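Local structure of uncharacterized protein (Bacteroides ovatus CL02T12C04, 6PTM) at residues Trp175-Arg180 with Tyr508-Glu513; Ser305-Glu310 with Pro347-Ala352; Ala199-Asn204 with Pro235-Lys240; Lys144-Pro149 with Ser746-Gly751. The protein probably acts as an exo-carrageenase, a glycoside hydrolase of family GH42 that breaks down carrageenan, the sulfated galactan of red algae. All coordinates share one frame; numbering follows the deposited sequence.

In the fold
Interactions 1 and 3 join segments that follow neighbouring parallel strands of the (beta/alpha)8 barrel. Interaction 1 lies where strand 168-175 meets strand 503-506 and the barrel closes. Interaction 3 lies beyond strands 192-197 and 225-230, its centre about 30 Å from that of interaction 1. Interaction 2 joins the loop after strand 288-292 to the approach to helix 358-385, its centre about 26 Å from that of interaction 3. Such barrels carry the active site at the C-terminal strand ends. The enzyme is apo, and no residue here is identified as catalytic. Interaction 4 ties the C-terminal beta domain to the chain before the barrel, about 56 Å centre to centre from interactions 2 and 3.

Interaction 1: residues Trp175-Arg180 with Tyr508-Glu513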
# COMPACT_ATOMS: atom_id res chain seq x y z
N TRP A 175 -13.47 -6.40 -3.60
CA TRP A 175 -12.77 -7.70 -3.50
C TRP A 175 -12.37 -8.18 -4.89
O TRP A 175 -13.21 -8.13 -5.77
CB TRP A 175 -13.68 -8.70 -2.80
CG TRP A 175 -14.13 -8.29 -1.44
CD1 TRP A 175 -15.22 -7.53 -1.14
CD2 TRP A 175 -13.50 -8.60 -0.19
NE1 TRP A 175 -15.28 -7.30 0.20
CE2 TRP A 175 -14.26 -7.97 0.83
CE3 TRP A 175 -12.36 -9.33 0.19
CZ2 TRP A 175 -13.93 -8.05 2.18
CZ3 TRP A 175 -12.06 -9.44 1.54
CH2 TRP A 175 -12.81 -8.78 2.51
N THR A 176 -11.14 -8.65 -5.05
CA THR A 176 -10.62 -9.26 -6.29
C THR A 176 -11.55 -10.41 -6.75
O THR A 176 -11.93 -11.26 -5.91
CB THR A 176 -9.16 -9.69 -6.06
OG1 THR A 176 -8.47 -8.57 -5.47
CG2 THR A 176 -8.51 -10.12 -7.37
N TRP A 177 -11.97 -10.37 -8.02
CA TRP A 177 -12.71 -11.45 -8.75
C TRP A 177 -14.12 -11.65 -8.20
O TRP A 177 -14.72 -12.65 -8.59
CB TRP A 177 -11.97 -12.79 -8.70
CG TRP A 177 -10.65 -12.81 -9.40
CD1 TRP A 177 -10.21 -11.95 -10.37
CD2 TRP A 177 -9.59 -13.75 -9.17
NE1 TRP A 177 -8.94 -12.30 -10.75
CE2 TRP A 177 -8.53 -13.40 -10.04
CE3 TRP A 177 -9.44 -14.87 -8.33
CZ2 TRP A 177 -7.33 -14.11 -10.07
CZ3 TRP A 177 -8.25 -15.56 -8.37
CH2 TRP A 177 -7.21 -15.18 -9.21
N LYS A 178 -14.62 -10.79 -7.30
CA LYS A 178 -16.00 -10.90 -6.76
C LYS A 178 -16.99 -10.86 -7.91
O LYS A 178 -16.97 -9.95 -8.75
CB LYS A 178 -16.35 -9.75 -5.81
CG LYS A 178 -17.69 -9.88 -5.10
CD LYS A 178 -18.04 -8.64 -4.33
CE LYS A 178 -18.38 -7.49 -5.28
NZ LYS A 178 -18.54 -6.22 -4.53
N PRO A 179 -17.92 -11.83 -7.99
CA PRO A 179 -18.95 -11.78 -9.05
C PRO A 179 -19.73 -10.46 -8.94
O PRO A 179 -20.10 -10.07 -7.84
CB PRO A 179 -19.82 -13.01 -8.77
CG PRO A 179 -18.86 -13.95 -8.05
CD PRO A 179 -18.02 -13.04 -7.17
N ARG A 180 -19.95 -9.81 -10.08
CA ARG A 180 -20.58 -8.47 -10.17
C ARG A 180 -22.09 -8.69 -10.27
O ARG A 180 -22.65 -8.49 -11.34
CB ARG A 180 -19.97 -7.72 -11.35
CG ARG A 180 -18.45 -7.56 -11.25
CD ARG A 180 -18.06 -6.26 -10.59
NE ARG A 180 -18.69 -5.14 -11.29
CZ ARG A 180 -19.23 -4.06 -10.73
NH1 ARG A 180 -19.22 -3.90 -9.41
NH2 ARG A 180 -19.79 -3.14 -11.50
N TYR A 508 -9.09 -11.94 -1.44
CA TYR A 508 -9.77 -12.01 -2.74
C TYR A 508 -11.11 -12.76 -2.58
O TYR A 508 -11.29 -13.52 -1.64
CB TYR A 508 -8.97 -12.70 -3.85
CG TYR A 508 -8.64 -14.17 -3.70
CD1 TYR A 508 -8.44 -14.97 -4.82
CD2 TYR A 508 -8.44 -14.76 -2.45
CE1 TYR A 508 -8.08 -16.31 -4.72
CE2 TYR A 508 -8.09 -16.09 -2.33
CZ TYR A 508 -7.89 -16.87 -3.46
OH TYR A 508 -7.52 -18.18 -3.32
N TRP A 509 -12.05 -12.51 -3.48
CA TRP A 509 -13.39 -13.13 -3.44
C TRP A 509 -13.46 -14.17 -4.55
O TRP A 509 -14.03 -13.89 -5.62
CB TRP A 509 -14.48 -12.08 -3.54
CG TRP A 509 -15.87 -12.56 -3.21
CD1 TRP A 509 -16.59 -13.57 -3.79
CD2 TRP A 509 -16.75 -11.94 -2.25
NE1 TRP A 509 -17.85 -13.63 -3.25
CE2 TRP A 509 -17.98 -12.64 -2.32
CE3 TRP A 509 -16.61 -10.86 -1.36
CZ2 TRP A 509 -19.06 -12.28 -1.51
CZ3 TRP A 509 -17.68 -10.52 -0.57
CH2 TRP A 509 -18.89 -11.22 -0.65
N CYS A 510 -12.82 -15.31 -4.29
CA CYS A 510 -12.69 -16.41 -5.26
C CYS A 510 -13.96 -17.28 -5.25
O CYS A 510 -14.11 -18.04 -6.20
CB CYS A 510 -11.45 -17.25 -4.95
SG CYS A 510 -10.95 -18.26 -6.36
N ARG A 511 -14.82 -17.16 -4.23
CA ARG A 511 -16.16 -17.82 -4.18
C ARG A 511 -17.00 -17.43 -5.39
O ARG A 511 -17.11 -16.23 -5.70
CB ARG A 511 -16.91 -17.40 -2.92
CG ARG A 511 -16.37 -18.01 -1.63
CD ARG A 511 -17.05 -19.35 -1.31
NE ARG A 511 -16.79 -19.71 0.08
CZ ARG A 511 -17.16 -20.84 0.67
NH1 ARG A 511 -17.81 -21.77 -0.01
NH2 ARG A 511 -16.95 -21.00 1.97
N ARG A 512 -17.63 -18.42 -6.03
CA ARG A 512 -18.64 -18.17 -7.08
C ARG A 512 -19.98 -18.02 -6.36
O ARG A 512 -20.05 -18.31 -5.13
CB ARG A 512 -18.65 -19.29 -8.14
CG ARG A 512 -17.32 -19.54 -8.85
CD ARG A 512 -16.73 -18.33 -9.59
NE ARG A 512 -16.06 -17.35 -8.72
CZ ARG A 512 -15.65 -16.12 -9.07
NH1 ARG A 512 -15.81 -15.68 -10.31
NH2 ARG A 512 -15.10 -15.33 -8.15
N GLU A 513 -21.02 -17.58 -7.09
CA GLU A 513 -22.37 -17.37 -6.50
C GLU A 513 -22.86 -18.67 -5.83
O GLU A 513 -23.50 -18.57 -4.74
CB GLU A 513 -23.35 -16.87 -7.56
CG GLU A 513 -24.64 -16.31 -6.97
CD GLU A 513 -25.68 -15.89 -8.00
OE1 GLU A 513 -25.36 -15.85 -9.19
OE2 GLU A 513 -26.81 -15.58 -7.59
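Trp-509 meets Trp-175 and Lys-178 where two loops close a (beta/alpha)8 barrel. The loops follow strands 168-175 and 503-506, which are neighbours in the barrel. A non-proline cis peptide precedes Tyr-508, a feature also known from other barrel enzymes of clan GH-A. The inner part of the contact is tight and buried. The edge of Trp-509 points at the face of Trp-175, with the centroids of its six-membered ring and the Trp-175 five-membered ring 5.1 Å apart and the planes at 67°. Trp-509 CG is anti to the backbone N (chi1 -167°), which brings the indole edge to Trp-175 and one indole face to Lys-178. Lys-178 CG makes a CH-pi contact 3.7 Å from the centroid of the Trp-509 five-membered ring; its NZ goes on to Gly-189 O and to a salt bridge with Asp-174. On the backbone, Trp-509 N donates to Thr-176 O over 2.7 Å. With an alanine in place of Trp-509 the Trp-175 face and the Lys-178 chain would probably lose their partner, and a gap would open between the loops. The other side is more open: Trp-177, in a type II turn, is exposed. Its CZ3 meets the edge of the Tyr-508 ring, 3.6 Å from CD1, with the two rings oblique. Cys-510 SG sits at the Trp-177 ring edge, 4.2 Å from CE3. Arg-512 bends back at chi2 and chi3. Its NH2 donates to Trp-177 O at 2.7 Å and 162°, from above the carbonyl plane, while Pro-179 CG lies over the centre of the guanidinium.

Interaction 2: residues Ser305-Glu310 with Pro347-Ala352; sequences SAPISE and PRIMQA
Ala-306 meets the tip of Ile-349, whose CD1 lies 3.7 Å from Ala-306 C. Ile-349 CG1 is anti to the backbone N (chi1 -165°); with chi2 also extended, this carries CD1 to the peptide link between Ala-306 and Pro-307. Pro-307 packs against Arg-348 and Ile-349. Its CA makes a CA-H...O contact of 3.2 Å with Arg-348 O, and its CB rests 4.1 Å from Ile-349 CB. Ile-308 N donates to the same oxygen, Arg-348 O, at 2.9 Å and 159°. Ser-309 is the N-cap of helix 310-324; its OG bonds Ala-312 N. Glu-310 stands in the first turn of that helix. Its chain bends at chi2 and offers the carboxylate edge-on to Arg-348. The grip is side-on: NH2 of Arg-348 bonds OE1 of Glu-310 at 2.9 Å, and NE bonds OE2 at 3.0 Å. Both oxygens use their syn lone pairs, and the planes are 10° apart. NH1 of Arg-348 also bonds Gly-346 O and pairs with Asp-345, and the guanidinium makes a cation-pi contact with Tyr-313. The two carboxylates and the ring are likely to favour the charged guanidinium. The ion pair joins helix 310-324 to the loop before helix 358-385 at the surface.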
# COMPACT_ATOMS: atom_id res chain seq x y z
N SER A 305 14.57 -13.59 -11.54
CA SER A 305 15.70 -12.92 -12.24
C SER A 305 15.81 -13.46 -13.67
O SER A 305 15.46 -14.61 -13.95
CB SER A 305 16.98 -13.05 -11.46
OG SER A 305 17.24 -14.43 -11.20
N ALA A 306 16.23 -12.58 -14.58
CA ALA A 306 16.60 -12.92 -15.96
C ALA A 306 17.62 -11.89 -16.44
O ALA A 306 17.67 -10.75 -15.95
CB ALA A 306 15.37 -12.92 -16.83
N PRO A 307 18.45 -12.26 -17.42
CA PRO A 307 19.33 -11.29 -18.07
C PRO A 307 18.49 -10.34 -18.91
O PRO A 307 17.47 -10.77 -19.47
CB PRO A 307 20.23 -12.14 -18.98
CG PRO A 307 19.94 -13.60 -18.57
CD PRO A 307 18.54 -13.60 -18.03
N ILE A 308 18.96 -9.10 -19.07
CA ILE A 308 18.27 -8.10 -19.93
C ILE A 308 18.53 -8.47 -21.39
O ILE A 308 19.47 -9.20 -21.63
CB ILE A 308 18.66 -6.65 -19.58
CG1 ILE A 308 20.08 -6.30 -20.02
CG2 ILE A 308 18.43 -6.41 -18.10
CD1 ILE A 308 20.44 -4.83 -19.80
N SER A 309 17.69 -7.99 -22.29
CA SER A 309 17.76 -8.32 -23.74
C SER A 309 18.94 -7.57 -24.36
O SER A 309 19.52 -6.70 -23.68
CB SER A 309 16.50 -7.98 -24.42
OG SER A 309 16.47 -6.59 -24.71
N GLU A 310 19.21 -7.83 -25.65
CA GLU A 310 20.25 -7.11 -26.43
C GLU A 310 19.74 -5.70 -26.71
O GLU A 310 20.53 -4.75 -26.59
CB GLU A 310 20.63 -7.95 -27.65
CG GLU A 310 21.28 -9.27 -27.24
CD GLU A 310 22.55 -9.09 -26.43
OE1 GLU A 310 23.49 -8.49 -26.96
OE2 GLU A 310 22.57 -9.45 -25.24
N PRO A 347 28.38 -8.12 -18.73
CA PRO A 347 27.34 -9.11 -18.56
C PRO A 347 25.94 -8.49 -18.57
O PRO A 347 25.76 -7.33 -18.14
CB PRO A 347 27.63 -9.79 -17.21
CG PRO A 347 28.82 -9.05 -16.59
CD PRO A 347 29.35 -8.08 -17.63
N ARG A 348 25.00 -9.23 -19.12
CA ARG A 348 23.56 -8.87 -19.21
C ARG A 348 22.80 -9.21 -17.91
O ARG A 348 21.61 -8.99 -17.85
CB ARG A 348 22.91 -9.61 -20.38
CG ARG A 348 23.05 -8.89 -21.72
CD ARG A 348 24.47 -8.50 -22.07
NE ARG A 348 24.60 -8.21 -23.49
CZ ARG A 348 25.68 -7.73 -24.07
NH1 ARG A 348 26.75 -7.42 -23.35
NH2 ARG A 348 25.69 -7.52 -25.37
N ILE A 349 23.48 -9.78 -16.92
CA ILE A 349 22.92 -10.09 -15.58
C ILE A 349 24.05 -9.84 -14.58
O ILE A 349 25.21 -10.03 -14.97
CB ILE A 349 22.40 -11.54 -15.57
CG1 ILE A 349 21.50 -11.78 -14.35
CG2 ILE A 349 23.55 -12.55 -15.64
CD1 ILE A 349 20.57 -12.95 -14.51
N MET A 350 23.71 -9.38 -13.37
CA MET A 350 24.68 -9.03 -12.34
C MET A 350 24.86 -10.24 -11.40
O MET A 350 23.97 -11.13 -11.31
CB MET A 350 24.23 -7.82 -11.53
CG MET A 350 24.21 -6.53 -12.33
SD MET A 350 25.86 -6.00 -12.77
CE MET A 350 25.89 -6.62 -14.45
N GLN A 351 25.99 -10.23 -10.70
CA GLN A 351 26.28 -11.17 -9.58
C GLN A 351 26.13 -10.39 -8.28
O GLN A 351 26.55 -9.22 -8.22
CB GLN A 351 27.68 -11.78 -9.78
CG GLN A 351 27.88 -12.51 -11.11
CD GLN A 351 26.95 -13.69 -11.30
OE1 GLN A 351 26.70 -14.46 -10.37
NE2 GLN A 351 26.44 -13.87 -12.52
N ALA A 352 25.58 -11.03 -7.25
CA ALA A 352 25.46 -10.42 -5.90
C ALA A 352 26.82 -9.95 -5.41
O ALA A 352 26.87 -8.89 -4.82
CB ALA A 352 24.84 -11.41 -4.95

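Interaction 3: residues Ala199-Asn204 with Pro235-Lys240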
# COMPACT_ATOMS: atom_id res chain seq x y z
N ALA A 199 -2.36 -9.71 -25.99
CA ALA A 199 -2.84 -10.85 -26.83
C ALA A 199 -4.12 -10.44 -27.56
O ALA A 199 -4.49 -11.14 -28.52
CB ALA A 199 -3.04 -12.10 -26.00
N ASN A 200 -4.78 -9.35 -27.16
CA ASN A 200 -6.03 -8.90 -27.84
C ASN A 200 -5.66 -8.17 -29.13
O ASN A 200 -6.59 -7.80 -29.88
CB ASN A 200 -6.90 -7.97 -26.99
CG ASN A 200 -7.39 -8.57 -25.69
OD1 ASN A 200 -7.48 -7.87 -24.69
ND2 ASN A 200 -7.74 -9.85 -25.71
N VAL A 201 -4.35 -7.88 -29.35
CA VAL A 201 -3.86 -7.39 -30.66
C VAL A 201 -3.60 -8.64 -31.51
O VAL A 201 -2.60 -9.35 -31.22
CB VAL A 201 -2.59 -6.52 -30.56
CG1 VAL A 201 -2.16 -6.02 -31.94
CG2 VAL A 201 -2.76 -5.34 -29.62
N ILE A 202 -4.46 -8.93 -32.49
CA ILE A 202 -4.49 -10.25 -33.15
C ILE A 202 -3.63 -10.23 -34.43
O ILE A 202 -3.45 -11.30 -34.97
CB ILE A 202 -5.93 -10.78 -33.40
CG1 ILE A 202 -6.67 -9.95 -34.46
CG2 ILE A 202 -6.70 -10.87 -32.08
CD1 ILE A 202 -8.10 -10.39 -34.72
N ASN A 203 -3.11 -9.08 -34.87
CA ASN A 203 -2.23 -9.12 -36.06
C ASN A 203 -1.23 -7.96 -36.08
O ASN A 203 -1.34 -7.03 -35.28
CB ASN A 203 -2.98 -9.26 -37.39
CG ASN A 203 -3.98 -8.16 -37.66
OD1 ASN A 203 -3.71 -7.00 -37.42
ND2 ASN A 203 -5.14 -8.52 -38.18
N ASN A 204 -0.34 -8.00 -37.08
CA ASN A 204 0.71 -6.99 -37.31
C ASN A 204 0.10 -5.63 -37.68
O ASN A 204 0.77 -4.63 -37.47
CB ASN A 204 1.76 -7.46 -38.32
CG ASN A 204 2.97 -6.56 -38.35
OD1 ASN A 204 3.56 -6.28 -37.32
ND2 ASN A 204 3.33 -6.09 -39.53
N PRO A 235 1.08 -11.66 -27.81
CA PRO A 235 0.45 -12.44 -28.89
C PRO A 235 1.42 -13.33 -29.69
O PRO A 235 2.51 -12.89 -30.04
CB PRO A 235 -0.19 -11.37 -29.79
CG PRO A 235 0.62 -10.12 -29.49
CD PRO A 235 0.99 -10.22 -28.02
N LYS A 236 1.00 -14.58 -29.97
CA LYS A 236 1.86 -15.60 -30.63
C LYS A 236 2.30 -15.10 -32.01
O LYS A 236 3.43 -15.37 -32.39
CB LYS A 236 1.13 -16.96 -30.71
CG LYS A 236 1.07 -17.70 -29.38
CD LYS A 236 2.42 -18.24 -28.93
CE LYS A 236 2.49 -18.52 -27.44
NZ LYS A 236 1.44 -19.48 -27.04
N TRP A 237 1.48 -14.38 -32.75
CA TRP A 237 1.91 -13.93 -34.10
C TRP A 237 3.17 -13.07 -33.97
O TRP A 237 4.05 -13.16 -34.86
CB TRP A 237 0.79 -13.21 -34.84
CG TRP A 237 0.45 -11.88 -34.23
CD1 TRP A 237 -0.61 -11.61 -33.38
CD2 TRP A 237 1.15 -10.63 -34.40
NE1 TRP A 237 -0.60 -10.29 -33.03
CE2 TRP A 237 0.48 -9.68 -33.61
CE3 TRP A 237 2.29 -10.25 -35.11
CZ2 TRP A 237 0.91 -8.36 -33.53
CZ3 TRP A 237 2.73 -8.95 -35.01
CH2 TRP A 237 2.04 -8.01 -34.25
N ALA A 238 3.25 -12.23 -32.93
CA ALA A 238 4.40 -11.32 -32.71
C ALA A 238 5.62 -12.16 -32.32
O ALA A 238 6.73 -11.83 -32.75
CB ALA A 238 4.08 -10.31 -31.63
N GLU A 239 5.41 -13.15 -31.47
CA GLU A 239 6.51 -14.03 -31.02
C GLU A 239 7.11 -14.77 -32.24
O GLU A 239 8.34 -14.82 -32.36
CB GLU A 239 5.99 -14.99 -29.95
CG GLU A 239 7.04 -15.99 -29.54
CD GLU A 239 6.63 -16.88 -28.39
OE1 GLU A 239 5.47 -16.68 -27.86
OE2 GLU A 239 7.47 -17.76 -28.03
N LYS A 240 6.25 -15.30 -33.12
CA LYS A 240 6.67 -16.02 -34.36
C LYS A 240 7.40 -15.03 -35.28
O LYS A 240 8.46 -15.37 -35.74
CB LYS A 240 5.46 -16.70 -35.04
CG LYS A 240 5.73 -17.29 -36.43
CD LYS A 240 4.56 -18.03 -37.06
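Trp-237 and Val-201 share the one hydrogen bond across this contact, between the loop after strand 192-197 and the start of helix 236-241, which follows strand 225-230 of the (beta/alpha)8 barrel. Trp-237 NE1 donates to Val-201 O over 2.9 Å at 168°. The oxygen lies in the plane of the indole, but the donor stands above the plane of the carbonyl. The bond, with the packing on both faces, restricts the rotation of the ring. Trp-237 CG sits between its backbone N and carbonyl carbon (chi1 68°), which lays the indole across residues 201-204. Packing on the ring faces is the second kind of interaction. The peptide link between Asn-203 and Asn-204 lies over one face, with Asn-203 C 3.3 Å above the plane. Asn-204 CA comes within 3.5 Å of CH2 of Trp-237. Asn-204 OD1 approaches CZ3 of Trp-237 to 3.6 Å, its amide turned 65° from the ring, and also bonds Gln-265. Ala-238 CB sits over the opposite face. A leucine in place of Trp-237 would probably leave Val-201 O without its donor and the 203-204 peptide without a flat surface beneath it. Looser van der Waals contacts complete the set. Val-201 CG1 touches CZ2 of Trp-237 at 4.2 Å. Pro-235, at the N-cap position of helix 236-241, places CB 3.5 Å from Val-201 O and packs on Ala-199. Residues 199-204 lead from strand 192-197 toward helix 210-218. Residues 235-240 follow strand 225-230, and helix 261-278 supports both sides, with Leu-270 against Val-201 and Gln-265 and Val-266 against Trp-237.

Interaction 4: residues Lys144-Pro149 with Ser746-Gly751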
# COMPACT_ATOMS: atom_id res chain seq x y z
N LYS A 144 -24.19 6.50 20.53
CA LYS A 144 -24.48 7.54 19.52
C LYS A 144 -23.92 7.05 18.18
O LYS A 144 -22.73 6.78 18.10
CB LYS A 144 -23.88 8.87 19.98
CG LYS A 144 -24.14 10.05 19.03
CD LYS A 144 -23.66 11.39 19.56
CE LYS A 144 -22.16 11.44 19.75
NZ LYS A 144 -21.51 11.82 18.48
N ARG A 145 -24.77 6.94 17.17
CA ARG A 145 -24.35 6.55 15.80
C ARG A 145 -24.14 7.79 14.94
O ARG A 145 -25.08 8.48 14.68
CB ARG A 145 -25.36 5.64 15.13
CG ARG A 145 -24.97 5.25 13.71
CD ARG A 145 -25.68 3.99 13.32
NE ARG A 145 -25.16 2.83 14.04
CZ ARG A 145 -25.60 1.59 13.84
NH1 ARG A 145 -26.55 1.39 12.96
NH2 ARG A 145 -25.07 0.56 14.47
N LEU A 146 -22.92 8.01 14.46
CA LEU A 146 -22.65 9.15 13.57
C LEU A 146 -23.31 8.89 12.23
O LEU A 146 -23.43 7.73 11.82
CB LEU A 146 -21.14 9.28 13.42
CG LEU A 146 -20.41 9.66 14.70
CD1 LEU A 146 -18.92 9.75 14.44
CD2 LEU A 146 -20.96 10.98 15.25
N PRO A 147 -23.70 9.97 11.52
CA PRO A 147 -24.13 9.84 10.14
C PRO A 147 -23.05 9.18 9.28
O PRO A 147 -21.84 9.47 9.45
CB PRO A 147 -24.33 11.29 9.66
CG PRO A 147 -24.47 12.13 10.94
CD PRO A 147 -23.67 11.37 11.99
N THR A 148 -23.47 8.36 8.31
CA THR A 148 -22.54 7.66 7.40
C THR A 148 -23.24 7.50 6.06
O THR A 148 -24.45 7.28 6.04
CB THR A 148 -22.03 6.35 8.03
OG1 THR A 148 -20.87 5.96 7.32
CG2 THR A 148 -23.06 5.24 8.01
N PRO A 149 -22.54 7.72 4.92
CA PRO A 149 -23.18 7.73 3.61
C PRO A 149 -23.47 6.31 3.09
O PRO A 149 -22.73 5.40 3.42
CB PRO A 149 -22.17 8.40 2.70
CG PRO A 149 -20.84 8.06 3.35
CD PRO A 149 -21.11 8.06 4.85
N SER A 746 -13.92 11.28 25.56
CA SER A 746 -14.98 10.40 25.02
C SER A 746 -14.51 9.71 23.74
O SER A 746 -13.53 10.14 23.08
CB SER A 746 -16.28 11.18 24.84
OG SER A 746 -16.11 12.17 23.86
N GLU A 747 -15.21 8.65 23.39
CA GLU A 747 -15.07 7.88 22.14
C GLU A 747 -15.83 8.60 21.03
O GLU A 747 -17.04 8.77 21.15
CB GLU A 747 -15.63 6.48 22.36
CG GLU A 747 -14.83 5.69 23.39
CD GLU A 747 -15.20 4.23 23.48
OE1 GLU A 747 -16.21 3.87 22.91
OE2 GLU A 747 -14.48 3.47 24.13
N VAL A 748 -15.14 8.97 19.96
CA VAL A 748 -15.78 9.68 18.82
C VAL A 748 -16.89 8.81 18.23
O VAL A 748 -18.01 9.30 18.01
CB VAL A 748 -14.72 10.07 17.77
CG1 VAL A 748 -15.36 10.54 16.46
CG2 VAL A 748 -13.77 11.09 18.36
N LEU A 749 -16.65 7.52 18.05
CA LEU A 749 -17.57 6.67 17.27
C LEU A 749 -18.80 6.29 18.11
O LEU A 749 -19.82 5.94 17.51
CB LEU A 749 -16.82 5.43 16.76
CG LEU A 749 -15.68 5.73 15.79
CD1 LEU A 749 -14.94 4.44 15.41
CD2 LEU A 749 -16.18 6.45 14.55
N THR A 750 -18.71 6.29 19.44
CA THR A 750 -19.77 5.70 20.30
C THR A 750 -20.43 6.79 21.14
O THR A 750 -21.56 6.55 21.57
CB THR A 750 -19.26 4.61 21.25
OG1 THR A 750 -18.25 5.12 22.13
CG2 THR A 750 -18.74 3.39 20.52
N GLY A 751 -19.74 7.92 21.34
CA GLY A 751 -20.11 8.93 22.33
C GLY A 751 -19.88 8.48 23.76
O GLY A 751 -20.12 9.29 24.63
O HOH W 1 -18.73 11.70 18.47
O HOH W 2 -20.87 8.95 18.23
O HOH W 3 -20.98 5.93 14.88
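Val-748 meets Leu-146 through CG1 and Lys-144 through water, just beyond the end of strand 742-747. Its CG1 lies 4.2 Å from Leu-146 CD1. Its carbonyl oxygen is reached through water: two water molecules link Val-748 O to Lys-144 NZ. One of them also donates to Lys-144 O, at 2.9 Å. The lysine chain is straight at first and then bends (chi3 64°, chi4 86°), which curls the ammonium back over these waters. Leu-749 comes next. Its CD2 touches Leu-146 CD1 at 4.3 Å. Its O stands only 3.1 Å from Lys-144 O, two acceptors with no bond between them. A third water donates to Leu-749 O and accepts from Leu-146 N, both at 2.9 Å, and so bridges the two backbones. The waters probably ease the closeness of the carbonyls. Thr-750 O takes the direct bond, from Lys-144 N, at 2.8 Å and 168°. Gly-751 closes the turn, its N bonded to Glu-747 O. Its phi is positive, and a CB there would come tight against Lys-144 CB. The contact is a wet surface seam between the C-terminal antiparallel sheet and the link from helix 109-139 to strand 157-159. Helix 534-549 lies beside it, with Ser-549 touching both Leu-146 and Leu-749, while Leu-767 of strand 765-772 pairs with the backbone of Val-748.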